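Local structure of D,D-dipeptidase/D,D-carboxypeptidase (Enterococcus faecalis, 4MUQ) at residues I6-E11 against Y235-N240; I13-L18 against L27-V32; M180-F185 against N201-E206; E214-P219 against T225-P230. The protein is a zinc-dependent D,D-peptidase of vancomycin resistance that cleaves the dipeptide D-Ala-D-Ala and probably also trims terminal D-alanine from cell-wall precursors. All coordinates share one frame; numbering follows the deposited sequence.

Interaction 1 (I6-E11 against Y235-N240); sequences IELEKE and YQISGN. With PE3 (3,6,9,12,15,18,21,24,27,30,33,36,39-tridecaoxahentetracontane-1,41-diol), chain I.
The ring of Tyr235 reaches Ile6 with its phenolic end: Ile6 CD1 lies 3.5 Å from Tyr235 OH and meets the ring obliquely, while Ile237 CG1, from the same strand, sits at its edge in the ring plane. With chi1 at 73° Tyr235 CG is flanked by both N and C of its own backbone, which directs the ring at strand 3-9. Next along, Ile6 and Ile237 lie alongside, pointing opposite ways, with Ile6 CG2 4.0 Å from Ile237 CD1. The other branch of Ile237, CG2, touches Leu8 CD2 at 4.1 Å. Isoleucine suits both places, each using CD1 and CG2 on different neighbours. A polyethylene glycol fragment lies against the Tyr235-Gln236 end, PE3 C38 3.7 Å from Gln236 CG. The strand axes, 10.7 Å apart and 18° from parallel, are joined by side chains alone. Strand 3-9 pairs with strand 224-230, and strand 234-239 is an edge strand beside 244-250, so the contact packs one sheet on the other, with Phe245 also touching Leu8.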
loop_
_atom_site.group_PDB
_atom_site.type_symbol
_atom_site.label_atom_id
_atom_site.label_comp_id
_atom_site.label_asym_id
_atom_site.label_seq_id
_atom_site.Cartn_x
_atom_site.Cartn_y
_atom_site.Cartn_z
ATOM N N ILE A 6 -23.959 6.736 1.145
ATOM C CA ILE A 6 -23.297 5.602 0.521
ATOM C C ILE A 6 -23.606 4.365 1.348
ATOM O O ILE A 6 -23.389 4.342 2.561
ATOM C CB ILE A 6 -21.777 5.811 0.470
ATOM C CG1 ILE A 6 -21.438 7.177 -0.138
ATOM C CG2 ILE A 6 -21.093 4.677 -0.300
ATOM C CD1 ILE A 6 -21.809 7.318 -1.601
ATOM N N GLU A 7 -24.126 3.342 0.684
ATOM C CA GLU A 7 -24.518 2.109 1.340
ATOM C C GLU A 7 -23.557 0.992 0.943
ATOM O O GLU A 7 -23.451 0.648 -0.235
ATOM C CB GLU A 7 -25.941 1.769 0.914
ATOM C CG GLU A 7 -26.545 0.542 1.544
ATOM C CD GLU A 7 -27.984 0.354 1.106
ATOM O OE1 GLU A 7 -28.225 -0.490 0.217
ATOM O OE2 GLU A 7 -28.868 1.064 1.636
ATOM N N LEU A 8 -22.859 0.425 1.923
ATOM C CA LEU A 8 -21.838 -0.581 1.636
ATOM C C LEU A 8 -22.147 -1.942 2.250
ATOM O O LEU A 8 -22.580 -2.033 3.397
ATOM C CB LEU A 8 -20.468 -0.108 2.122
ATOM C CG LEU A 8 -19.956 1.222 1.573
ATOM C CD1 LEU A 8 -20.384 2.376 2.455
ATOM C CD2 LEU A 8 -18.462 1.207 1.432
ATOM N N GLU A 9 -21.908 -3.003 1.485
ATOM C CA GLU A 9 -22.025 -4.355 2.020
ATOM C C GLU A 9 -20.785 -4.658 2.847
ATOM O O GLU A 9 -19.720 -4.093 2.586
ATOM C CB GLU A 9 -22.168 -5.380 0.891
ATOM C CG GLU A 9 -23.384 -5.163 -0.008
ATOM C CD GLU A 9 -24.696 -5.177 0.752
ATOM O OE1 GLU A 9 -24.794 -5.892 1.773
ATOM O OE2 GLU A 9 -25.633 -4.465 0.332
ATOM N N LYS A 10 -20.919 -5.534 3.842
ATOM C CA LYS A 10 -19.799 -5.825 4.736
ATOM C C LYS A 10 -18.564 -6.317 3.987
ATOM O O LYS A 10 -17.430 -6.009 4.368
ATOM C CB LYS A 10 -20.185 -6.818 5.839
ATOM C CG LYS A 10 -18.992 -7.165 6.732
ATOM C CD LYS A 10 -19.382 -7.679 8.100
ATOM C CE LYS A 10 -18.148 -7.724 8.988
ATOM N NZ LYS A 10 -18.401 -8.409 10.282
ATOM N N GLU A 11 -18.770 -7.056 2.902
ATOM C CA GLU A 11 -17.632 -7.612 2.172
ATOM C C GLU A 11 -16.752 -6.534 1.524
ATOM O O GLU A 11 -15.610 -6.802 1.157
ATOM C CB GLU A 11 -18.073 -8.663 1.140
ATOM C CG GLU A 11 -18.686 -8.099 -0.125
ATOM C CD GLU A 11 -20.200 -8.155 -0.117
ATOM O OE1 GLU A 11 -20.781 -8.584 0.908
ATOM O OE2 GLU A 11 -20.807 -7.773 -1.139
ATOM N N TYR A 235 -14.111 12.447 -2.973
ATOM C CA TYR A 235 -13.932 11.562 -1.828
ATOM C C TYR A 235 -13.450 10.176 -2.228
ATOM O O TYR A 235 -13.616 9.757 -3.376
ATOM C CB TYR A 235 -15.236 11.427 -1.044
ATOM C CG TYR A 235 -16.281 10.584 -1.733
ATOM C CD1 TYR A 235 -16.438 9.238 -1.414
ATOM C CD2 TYR A 235 -17.111 11.131 -2.702
ATOM C CE1 TYR A 235 -17.391 8.468 -2.037
ATOM C CE2 TYR A 235 -18.067 10.368 -3.331
ATOM C CZ TYR A 235 -18.201 9.038 -2.995
ATOM O OH TYR A 235 -19.157 8.279 -3.625
ATOM N N GLN A 236 -12.874 9.475 -1.259
ATOM C CA GLN A 236 -12.473 8.085 -1.422
ATOM C C GLN A 236 -12.946 7.300 -0.219
ATOM O O GLN A 236 -13.031 7.837 0.890
ATOM C CB GLN A 236 -10.954 7.960 -1.476
ATOM C CG GLN A 236 -10.291 8.598 -2.674
ATOM C CD GLN A 236 -8.822 8.866 -2.414
ATOM O OE1 GLN A 236 -8.475 9.742 -1.620
ATOM N NE2 GLN A 236 -7.952 8.105 -3.069
ATOM N N ILE A 237 -13.261 6.030 -0.442
ATOM C CA ILE A 237 -13.563 5.106 0.638
ATOM C C ILE A 237 -12.766 3.828 0.436
ATOM O O ILE A 237 -12.676 3.312 -0.683
ATOM C CB ILE A 237 -15.070 4.760 0.690
ATOM C CG1 ILE A 237 -15.903 6.033 0.838
ATOM C CG2 ILE A 237 -15.352 3.788 1.839
ATOM C CD1 ILE A 237 -17.402 5.804 0.790
ATOM N N SER A 238 -12.171 3.324 1.509
ATOM C CA SER A 238 -11.488 2.033 1.449
ATOM C C SER A 238 -11.896 1.186 2.640
ATOM O O SER A 238 -12.136 1.710 3.725
ATOM C CB SER A 238 -9.969 2.227 1.500
ATOM O OG SER A 238 -9.310 0.964 1.509
ATOM N N GLY A 239 -11.950 -0.125 2.455
ATOM C CA GLY A 239 -11.954 -1.018 3.598
ATOM C C GLY A 239 -10.574 -1.046 4.246
ATOM O O GLY A 239 -9.553 -0.695 3.609
ATOM N N ASN A 240 -10.509 -1.494 5.497
ATOM C CA ASN A 240 -9.209 -1.688 6.134
ATOM C C ASN A 240 -8.782 -3.156 6.207
ATOM O O ASN A 240 -7.728 -3.481 6.767
ATOM C CB ASN A 240 -9.124 -1.016 7.506
ATOM C CG ASN A 240 -10.051 -1.638 8.545
ATOM O OD1 ASN A 240 -10.709 -2.664 8.312
ATOM N ND2 ASN A 240 -10.108 -1.007 9.716
HETATM O O43 PE3 I . -8.326 14.413 -6.321
HETATM C C42 PE3 I . -7.579 13.435 -5.588
HETATM C C41 PE3 I . -7.997 12.017 -5.997
HETATM O O40 PE3 I . -9.400 11.787 -5.739
HETATM C C39 PE3 I . -9.749 10.438 -6.129
HETATM C C38 PE3 I . -11.226 10.105 -5.889
HETATM O O37 PE3 I . -12.095 10.974 -6.637
#

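Interaction 2 (I13-L18 against L27-V32); sequences IYCGNL and LRDNNV
Arg28 lays its aliphatic chain over one face of the Tyr14 ring in a CH-pi contact that joins two irregular segments of the long loop between strands 3-9 and 35-39. Arg28 CD stands 3.6 Å from the ring centroid, 19° off the ring normal, and is nearest to Tyr14 CE1 at 3.4 Å. Arg28 runs straight from CG to NE, which brings the guanidinium alongside the hydroxyl end of the ring, Arg28 NE 4.0 Å from Tyr14 OH; the guanidinium is turned 70° from the ring, so the two do not stack. A long side chain with methylenes and a charged end suits this surface position. On the opposite face of the ring Ile13 CG1 lies over the centre, so the tyrosine is held between two aliphatic groups. Behind the side chains a water donates to Tyr14 O at 3.0 Å and accepts from Arg28 N at 2.8 Å, tying the backbones where no direct bond joins them. Further out, backbone bonds of Ile13 to Asn241 and of Cys15 to Gly239 fix the first segment, and one from Leu27 to Asn104 fixes the second. Beyond Asp29 the chain folds into an inverse gamma turn centred on Asn31, with Val32 N bonded to Asn30 O at 2.7 Å.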
loop_
_atom_site.group_PDB
_atom_site.type_symbol
_atom_site.label_atom_id
_atom_site.label_comp_id
_atom_site.label_asym_id
_atom_site.label_seq_id
_atom_site.Cartn_x
_atom_site.Cartn_y
_atom_site.Cartn_z
ATOM N N ILE A 13 -15.361 -4.238 3.039
ATOM C CA ILE A 13 -14.208 -3.962 3.910
ATOM C C ILE A 13 -12.933 -4.635 3.404
ATOM O O ILE A 13 -11.837 -4.314 3.852
ATOM C CB ILE A 13 -14.428 -4.345 5.410
ATOM C CG1 ILE A 13 -14.506 -5.857 5.609
ATOM C CG2 ILE A 13 -15.652 -3.660 5.995
ATOM C CD1 ILE A 13 -14.498 -6.262 7.074
ATOM N N TYR A 14 -13.078 -5.556 2.460
ATOM C CA TYR A 14 -11.950 -6.327 1.965
ATOM C C TYR A 14 -11.445 -5.796 0.626
ATOM O O TYR A 14 -10.618 -6.447 -0.034
ATOM C CB TYR A 14 -12.325 -7.812 1.900
ATOM C CG TYR A 14 -12.799 -8.368 3.230
ATOM C CD1 TYR A 14 -11.949 -8.405 4.333
ATOM C CD2 TYR A 14 -14.099 -8.843 3.386
ATOM C CE1 TYR A 14 -12.377 -8.898 5.551
ATOM C CE2 TYR A 14 -14.533 -9.342 4.598
ATOM C CZ TYR A 14 -13.671 -9.376 5.673
ATOM O OH TYR A 14 -14.115 -9.870 6.881
ATOM N N CYS A 15 -11.893 -4.594 0.258
ATOM C CA CYS A 15 -11.427 -3.893 -0.941
ATOM C C CYS A 15 -10.902 -2.495 -0.617
ATOM O O CYS A 15 -11.386 -1.860 0.314
ATOM C CB CYS A 15 -12.569 -3.755 -1.952
ATOM S SG CYS A 15 -13.339 -5.310 -2.463
ATOM N N GLY A 16 -9.925 -2.008 -1.384
ATOM C CA GLY A 16 -9.502 -0.615 -1.274
ATOM C C GLY A 16 -8.011 -0.368 -1.081
ATOM O O GLY A 16 -7.233 -1.307 -0.845
ATOM N N ASN A 17 -7.623 0.905 -1.153
ATOM C CA ASN A 17 -6.211 1.291 -1.050
ATOM C C ASN A 17 -5.593 1.063 0.319
ATOM O O ASN A 17 -4.366 1.012 0.449
ATOM C CB ASN A 17 -6.002 2.775 -1.369
ATOM C CG ASN A 17 -6.204 3.112 -2.827
ATOM O OD1 ASN A 17 -6.178 2.243 -3.695
ATOM N ND2 ASN A 17 -6.372 4.403 -3.106
ATOM N N LEU A 18 -6.434 0.973 1.350
ATOM C CA LEU A 18 -5.935 0.915 2.723
ATOM C C LEU A 18 -6.049 -0.454 3.389
ATOM O O LEU A 18 -5.973 -0.559 4.615
ATOM C CB LEU A 18 -6.604 1.990 3.583
ATOM C CG LEU A 18 -6.123 3.411 3.289
ATOM C CD1 LEU A 18 -7.090 4.448 3.827
ATOM C CD2 LEU A 18 -4.750 3.600 3.927
ATOM N N LEU A 27 -5.773 -11.643 2.523
ATOM C CA LEU A 27 -6.541 -11.140 1.389
ATOM C C LEU A 27 -7.775 -12.018 1.248
ATOM O O LEU A 27 -7.671 -13.252 1.270
ATOM C CB LEU A 27 -5.680 -11.205 0.121
ATOM C CG LEU A 27 -6.178 -10.535 -1.163
ATOM C CD1 LEU A 27 -6.261 -9.022 -1.009
ATOM C CD2 LEU A 27 -5.249 -10.881 -2.308
ATOM N N ARG A 28 -8.952 -11.407 1.130
ATOM C CA ARG A 28 -10.175 -12.187 1.007
ATOM C C ARG A 28 -10.843 -12.041 -0.352
ATOM O O ARG A 28 -11.623 -12.901 -0.766
ATOM C CB ARG A 28 -11.149 -11.848 2.133
ATOM C CG ARG A 28 -10.569 -12.161 3.492
ATOM C CD ARG A 28 -11.615 -12.109 4.569
ATOM N NE ARG A 28 -11.024 -12.270 5.892
ATOM C CZ ARG A 28 -10.729 -13.444 6.441
ATOM N NH1 ARG A 28 -10.963 -14.568 5.774
ATOM N NH2 ARG A 28 -10.192 -13.494 7.655
ATOM N N ASP A 29 -10.535 -10.952 -1.044
ATOM C CA ASP A 29 -10.980 -10.786 -2.418
ATOM C C ASP A 29 -9.769 -10.798 -3.339
ATOM O O ASP A 29 -8.918 -9.908 -3.275
ATOM C CB ASP A 29 -11.775 -9.488 -2.585
ATOM C CG ASP A 29 -12.177 -9.229 -4.032
ATOM O OD1 ASP A 29 -13.211 -9.774 -4.476
ATOM O OD2 ASP A 29 -11.458 -8.472 -4.722
ATOM N N ASN A 30 -9.692 -11.824 -4.180
ATOM C CA ASN A 30 -8.575 -11.990 -5.102
ATOM C C ASN A 30 -8.802 -11.228 -6.399
ATOM O O ASN A 30 -7.886 -11.061 -7.209
ATOM C CB ASN A 30 -8.351 -13.477 -5.407
ATOM C CG ASN A 30 -9.630 -14.193 -5.846
ATOM O OD1 ASN A 30 -10.595 -13.569 -6.295
ATOM N ND2 ASN A 30 -9.635 -15.515 -5.718
ATOM N N ASN A 31 -10.033 -10.760 -6.575
ATOM C CA ASN A 31 -10.492 -10.223 -7.847
ATOM C C ASN A 31 -9.978 -8.820 -8.146
ATOM O O ASN A 31 -10.760 -7.918 -8.451
ATOM C CB ASN A 31 -12.022 -10.242 -7.894
ATOM C CG ASN A 31 -12.565 -10.133 -9.304
ATOM O OD1 ASN A 31 -11.857 -10.402 -10.274
ATOM N ND2 ASN A 31 -13.828 -9.742 -9.425
ATOM N N VAL A 32 -8.664 -8.644 -8.058
ATOM C CA VAL A 32 -8.024 -7.400 -8.461
ATOM C C VAL A 32 -8.253 -7.189 -9.941
ATOM O O VAL A 32 -8.041 -8.099 -10.741
ATOM C CB VAL A 32 -6.488 -7.441 -8.253
ATOM C CG1 VAL A 32 -5.869 -6.096 -8.587
ATOM C CG2 VAL A 32 -6.154 -7.822 -6.836
HETATM O O HOH W 1 -8.996 -8.608 1.196
#

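Interaction 3 (M180-F185 against N201-E206); sequences MQENGF and NKYLFE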
loop_
_atom_site.group_PDB
_atom_site.type_symbol
_atom_site.label_atom_id
_atom_site.label_comp_id
_atom_site.label_asym_id
_atom_site.label_seq_id
_atom_site.Cartn_x
_atom_site.Cartn_y
_atom_site.Cartn_z
ATOM N N MET A 180 1.485 8.847 7.715
ATOM C CA MET A 180 2.313 7.764 8.240
ATOM C C MET A 180 3.772 8.190 8.375
ATOM O O MET A 180 4.420 7.887 9.378
ATOM C CB MET A 180 2.195 6.530 7.361
ATOM C CG MET A 180 0.809 5.903 7.428
ATOM S SD MET A 180 0.542 4.639 6.187
ATOM C CE MET A 180 1.856 3.491 6.578
ATOM N N GLN A 181 4.267 8.927 7.384
ATOM C CA GLN A 181 5.637 9.415 7.418
ATOM C C GLN A 181 5.840 10.372 8.588
ATOM O O GLN A 181 6.813 10.245 9.331
ATOM C CB GLN A 181 5.996 10.114 6.108
ATOM C CG GLN A 181 7.423 10.683 6.100
ATOM C CD GLN A 181 7.659 11.686 4.987
ATOM O OE1 GLN A 181 6.905 12.645 4.826
ATOM N NE2 GLN A 181 8.716 11.468 4.211
ATOM N N GLU A 182 4.915 11.317 8.761
ATOM C CA GLU A 182 5.015 12.308 9.829
ATOM C C GLU A 182 5.035 11.670 11.215
ATOM O O GLU A 182 5.690 12.175 12.129
ATOM C CB GLU A 182 3.858 13.306 9.747
ATOM C CG GLU A 182 3.864 14.203 8.517
ATOM C CD GLU A 182 2.552 14.959 8.337
ATOM O OE1 GLU A 182 1.612 14.724 9.129
ATOM O OE2 GLU A 182 2.463 15.784 7.399
ATOM N N ASN A 183 4.312 10.566 11.373
ATOM C CA ASN A 183 4.187 9.913 12.675
ATOM C C ASN A 183 5.110 8.716 12.881
ATOM O O ASN A 183 5.127 8.125 13.971
ATOM C CB ASN A 183 2.745 9.472 12.900
ATOM C CG ASN A 183 1.835 10.627 13.220
ATOM O OD1 ASN A 183 1.808 11.112 14.352
ATOM N ND2 ASN A 183 1.091 11.090 12.227
ATOM N N GLY A 184 5.869 8.366 11.843
ATOM C CA GLY A 184 6.706 7.173 11.849
ATOM C C GLY A 184 5.921 5.872 11.954
ATOM O O GLY A 184 6.361 4.933 12.625
ATOM N N PHE A 185 4.767 5.813 11.294
ATOM C CA PHE A 185 3.857 4.673 11.426
ATOM C C PHE A 185 4.091 3.607 10.378
ATOM O O PHE A 185 4.221 3.918 9.193
ATOM C CB PHE A 185 2.408 5.129 11.229
ATOM C CG PHE A 185 1.808 5.853 12.397
ATOM C CD1 PHE A 185 2.317 5.714 13.677
ATOM C CD2 PHE A 185 0.699 6.671 12.196
ATOM C CE1 PHE A 185 1.722 6.387 14.746
ATOM C CE2 PHE A 185 0.102 7.344 13.250
ATOM C CZ PHE A 185 0.615 7.205 14.524
ATOM N N ASN A 201 -15.514 13.181 15.057
ATOM C CA ASN A 201 -14.210 13.768 15.361
ATOM C C ASN A 201 -13.194 13.379 14.287
ATOM O O ASN A 201 -12.278 12.584 14.511
ATOM C CB ASN A 201 -13.723 13.431 16.782
ATOM C CG ASN A 201 -13.410 11.954 16.976
ATOM O OD1 ASN A 201 -14.199 11.079 16.613
ATOM N ND2 ASN A 201 -12.240 11.671 17.546
ATOM N N LYS A 202 -13.390 13.942 13.098
ATOM C CA LYS A 202 -12.565 13.623 11.941
ATOM C C LYS A 202 -11.121 14.066 12.131
ATOM O O LYS A 202 -10.839 15.002 12.881
ATOM C CB LYS A 202 -13.137 14.295 10.694
ATOM C CG LYS A 202 -14.555 13.885 10.342
ATOM C CD LYS A 202 -14.993 14.518 9.020
ATOM C CE LYS A 202 -16.418 14.124 8.652
ATOM N NZ LYS A 202 -17.418 15.110 9.124
ATOM N N TYR A 203 -10.211 13.382 11.446
ATOM C CA TYR A 203 -8.814 13.799 11.383
ATOM C C TYR A 203 -8.675 14.874 10.312
ATOM O O TYR A 203 -9.211 14.729 9.213
ATOM C CB TYR A 203 -7.903 12.603 11.049
ATOM C CG TYR A 203 -6.430 12.962 10.997
ATOM C CD1 TYR A 203 -5.640 12.910 12.143
ATOM C CD2 TYR A 203 -5.835 13.378 9.812
ATOM C CE1 TYR A 203 -4.299 13.244 12.103
ATOM C CE2 TYR A 203 -4.489 13.723 9.764
ATOM C CZ TYR A 203 -3.731 13.646 10.908
ATOM O OH TYR A 203 -2.396 13.990 10.863
ATOM N N LEU A 204 -7.945 15.939 10.623
ATOM C CA LEU A 204 -7.733 17.022 9.669
ATOM C C LEU A 204 -6.307 17.019 9.118
ATOM O O LEU A 204 -5.344 17.152 9.874
ATOM C CB LEU A 204 -8.035 18.381 10.312
ATOM C CG LEU A 204 -7.739 19.582 9.417
ATOM C CD1 LEU A 204 -8.612 19.548 8.182
ATOM C CD2 LEU A 204 -7.945 20.893 10.173
ATOM N N PHE A 205 -6.181 16.875 7.801
ATOM C CA PHE A 205 -4.885 17.000 7.136
ATOM C C PHE A 205 -4.864 18.286 6.321
ATOM O O PHE A 205 -5.704 18.498 5.443
ATOM C CB PHE A 205 -4.607 15.781 6.236
ATOM C CG PHE A 205 -3.272 15.833 5.523
ATOM C CD1 PHE A 205 -2.143 15.267 6.103
ATOM C CD2 PHE A 205 -3.147 16.457 4.289
ATOM C CE1 PHE A 205 -0.912 15.317 5.461
ATOM C CE2 PHE A 205 -1.922 16.515 3.638
ATOM C CZ PHE A 205 -0.802 15.943 4.229
ATOM N N GLU A 206 -3.907 19.154 6.620
ATOM C CA GLU A 206 -3.804 20.405 5.892
ATOM C C GLU A 206 -2.358 20.835 5.698
ATOM O O GLU A 206 -1.532 20.719 6.607
ATOM C CB GLU A 206 -4.588 21.512 6.609
ATOM C CG GLU A 206 -4.064 21.856 7.993
ATOM C CD GLU A 206 -4.951 22.840 8.728
ATOM O OE1 GLU A 206 -5.828 23.462 8.087
ATOM O OE2 GLU A 206 -4.776 22.978 9.953
HETATM O O HOH W 2 -0.555 13.356 12.676
#
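Glu182 reaches out to Phe205 from the last turn of helix 176-183, which ends in a Schellman motif, and so brings the helix against the short edge strand 203-205. Its CB is directed at the strand, and CG stands anti to the carbonyl carbon (chi1 -66°). The extended chain beyond CG carries CD across, CB and CG acting as spacers. At the tip, OE2 comes to 3.9 Å from Phe205 CE1, with carboxylate and ring planes only 14° apart. OE1 stays 4.4 Å from Tyr203 OH, too long for a hydrogen bond. Glutamate suits this exposed position because its long chain keeps the carboxylate at the surface while its end rests loosely against Phe205, with no polar bond to the ring. Tyr203 is instead linked through a water in its ring plane, at the edge, 2.7 Å from Tyr203 OH and accepting from Asn183 ND2 at 2.8 Å. The same ND2 bonds to Ile179 O, which helps position it, and Ile179 packs on both Tyr203 and Phe205. Gly184 readily takes the positive phi (64°) of the Schellman motif, and Phe185 N bonds back to Met180 O at 2.8 Å. Asn183 CB then sits 3.3 Å above the centre of the Phe185 ring.

Interaction 4 (E214-P219 against T225-P230); sequences EIYYVP and TLIKIP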
loop_
_atom_site.group_PDB
_atom_site.type_symbol
_atom_site.label_atom_id
_atom_site.label_comp_id
_atom_site.label_asym_id
_atom_site.label_seq_id
_atom_site.Cartn_x
_atom_site.Cartn_y
_atom_site.Cartn_z
ATOM N N GLU A 214 -10.082 15.755 5.116
ATOM C CA GLU A 214 -10.527 15.120 6.349
ATOM C C GLU A 214 -10.585 13.618 6.172
ATOM O O GLU A 214 -10.933 13.121 5.095
ATOM C CB GLU A 214 -11.895 15.641 6.774
ATOM C CG GLU A 214 -11.873 17.067 7.280
ATOM C CD GLU A 214 -13.193 17.480 7.892
ATOM O OE1 GLU A 214 -14.172 17.635 7.135
ATOM O OE2 GLU A 214 -13.248 17.643 9.130
ATOM N N ILE A 215 -10.226 12.895 7.227
ATOM C CA ILE A 215 -10.199 11.437 7.204
ATOM C C ILE A 215 -10.893 10.911 8.455
ATOM O O ILE A 215 -10.703 11.448 9.554
ATOM C CB ILE A 215 -8.761 10.923 7.200
ATOM C CG1 ILE A 215 -8.005 11.489 6.003
ATOM C CG2 ILE A 215 -8.726 9.404 7.126
ATOM C CD1 ILE A 215 -6.530 11.226 6.056
ATOM N N TYR A 216 -11.713 9.877 8.292
ATOM C CA TYR A 216 -12.360 9.266 9.447
ATOM C C TYR A 216 -12.665 7.792 9.228
ATOM O O TYR A 216 -12.726 7.309 8.093
ATOM C CB TYR A 216 -13.614 10.046 9.891
ATOM C CG TYR A 216 -14.734 10.141 8.876
ATOM C CD1 TYR A 216 -15.835 9.291 8.945
ATOM C CD2 TYR A 216 -14.701 11.093 7.865
ATOM C CE1 TYR A 216 -16.866 9.386 8.032
ATOM C CE2 TYR A 216 -15.729 11.195 6.946
ATOM C CZ TYR A 216 -16.808 10.336 7.036
ATOM O OH TYR A 216 -17.836 10.431 6.125
ATOM N N TYR A 217 -12.839 7.088 10.340
ATOM C CA TYR A 217 -13.128 5.666 10.339
ATOM C C TYR A 217 -14.612 5.432 10.581
ATOM O O TYR A 217 -15.237 6.148 11.361
ATOM C CB TYR A 217 -12.311 4.987 11.438
ATOM C CG TYR A 217 -12.680 3.546 11.690
ATOM C CD1 TYR A 217 -12.243 2.534 10.840
ATOM C CD2 TYR A 217 -13.454 3.194 12.785
ATOM C CE1 TYR A 217 -12.577 1.220 11.077
ATOM C CE2 TYR A 217 -13.792 1.882 13.025
ATOM C CZ TYR A 217 -13.346 0.898 12.164
ATOM O OH TYR A 217 -13.686 -0.413 12.413
ATOM N N VAL A 218 -15.163 4.433 9.895
ATOM C CA VAL A 218 -16.544 4.009 10.074
ATOM C C VAL A 218 -16.550 2.501 10.289
ATOM O O VAL A 218 -16.150 1.751 9.404
ATOM C CB VAL A 218 -17.400 4.336 8.831
ATOM C CG1 VAL A 218 -18.832 3.857 9.026
ATOM C CG2 VAL A 218 -17.377 5.827 8.533
ATOM N N PRO A 219 -16.980 2.039 11.468
ATOM C CA PRO A 219 -17.028 0.587 11.687
ATOM C C PRO A 219 -18.079 -0.094 10.804
ATOM O O PRO A 219 -19.165 0.448 10.593
ATOM C CB PRO A 219 -17.441 0.476 13.159
ATOM C CG PRO A 219 -18.217 1.735 13.430
ATOM C CD PRO A 219 -17.514 2.793 12.619
ATOM N N THR A 225 -23.578 -0.925 5.791
ATOM C CA THR A 225 -23.005 0.196 6.515
ATOM C C THR A 225 -23.393 1.466 5.772
ATOM O O THR A 225 -23.279 1.532 4.547
ATOM C CB THR A 225 -21.472 0.068 6.596
ATOM O OG1 THR A 225 -21.138 -1.122 7.323
ATOM C CG2 THR A 225 -20.852 1.264 7.301
ATOM N N LEU A 226 -23.872 2.464 6.505
ATOM C CA LEU A 226 -24.284 3.714 5.886
ATOM C C LEU A 226 -23.292 4.832 6.175
ATOM O O LEU A 226 -22.947 5.092 7.328
ATOM C CB LEU A 226 -25.679 4.100 6.358
ATOM C CG LEU A 226 -26.721 3.022 6.078
ATOM C CD1 LEU A 226 -28.036 3.382 6.755
ATOM C CD2 LEU A 226 -26.914 2.860 4.586
ATOM N N ILE A 227 -22.839 5.482 5.109
ATOM C CA ILE A 227 -21.872 6.569 5.195
ATOM C C ILE A 227 -22.470 7.770 4.478
ATOM O O ILE A 227 -23.095 7.616 3.427
ATOM C CB ILE A 227 -20.541 6.175 4.523
ATOM C CG1 ILE A 227 -19.882 5.025 5.287
ATOM C CG2 ILE A 227 -19.591 7.360 4.450
ATOM C CD1 ILE A 227 -18.567 4.558 4.686
ATOM N N LYS A 228 -22.322 8.962 5.045
ATOM C CA LYS A 228 -22.769 10.151 4.327
ATOM C C LYS A 228 -21.612 11.046 3.876
ATOM O O LYS A 228 -20.627 11.238 4.591
ATOM C CB LYS A 228 -23.841 10.926 5.100
ATOM C CG LYS A 228 -23.409 11.451 6.445
ATOM C CD LYS A 228 -24.466 12.396 6.980
ATOM C CE LYS A 228 -23.971 13.133 8.199
ATOM N NZ LYS A 228 -22.707 13.874 7.931
ATOM N N ILE A 229 -21.753 11.571 2.662
ATOM C CA ILE A 229 -20.695 12.295 1.975
ATOM C C ILE A 229 -21.294 13.564 1.389
ATOM O O ILE A 229 -22.432 13.547 0.921
ATOM C CB ILE A 229 -20.151 11.457 0.803
ATOM C CG1 ILE A 229 -19.719 10.065 1.274
ATOM C CG2 ILE A 229 -19.005 12.165 0.106
ATOM C CD1 ILE A 229 -18.443 10.050 2.086
ATOM N N PRO A 230 -20.546 14.677 1.426
ATOM C CA PRO A 230 -21.024 15.854 0.699
ATOM C C PRO A 230 -20.987 15.612 -0.807
ATOM O O PRO A 230 -20.022 15.047 -1.322
ATOM C CB PRO A 230 -20.009 16.936 1.076
ATOM C CG PRO A 230 -19.427 16.477 2.375
ATOM C CD PRO A 230 -19.389 14.982 2.285
HETATM O O HOH W 3 -18.782 12.644 5.718
#
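Strands 214-219 and 225-230 run roughly antiparallel, 154° between their directions, but their axes stay 8.3 Å apart, so they face each other through side chains, as in a beta-arch, instead of pairing by backbone bonds. Val218 lies at the centre: its CG1 meets Thr225 CG2 at 3.7 Å and Ile227 CG1 at 4.1 Å. Thr225 turns its methyl to this apolar side, anti to its own backbone N, while its OG1 bonds to Lys221 N; threonine thus serves both the interior and the turn. Tyr216 passes alongside Ile227, head to tail, its OH 3.9 Å from Ile227 CG2, with Ile229 CD1 closing on the same oxygen at 4.1 Å. The beta-branched residues suit extended strands and fill the layer between the sheets. Outside it, Lys228 points away and forms a salt bridge with Glu199, and Lys202 makes a cation-pi contact with the Tyr216 ring. A water near Tyr216 OH donates to Lys228 O at 2.6 Å; its approach to the hydroxyl is too short to be trusted. The contact is thus mostly apolar, with one hydroxyl at its margin: tyrosine is long enough to cross between the sheets and put that hydroxyl near the water.

From the N terminus, strand 3-9 opens interaction 1, which closes only when the chain returns at 235-240, so the other three contacts all fall within its span. Interaction 2 closes first, a short loop near the start, and it is joined to interaction 1 where Ser238 OG takes the N-H of Leu18. Interaction 3 follows much later and closes a loop of 15 residues containing helix 187-194; interaction 4 comes after it in series, and no two contacts cross. Strands 203-205 and 213-219 are neighbours in one sheet, which links interactions 3 and 4, while the pairing of 3-9 with 224-230 links 4 to 1. Together, interactions 1 and 4 hold the two-stranded sheet against the four-stranded one, and interaction 3 adds helix 176-183.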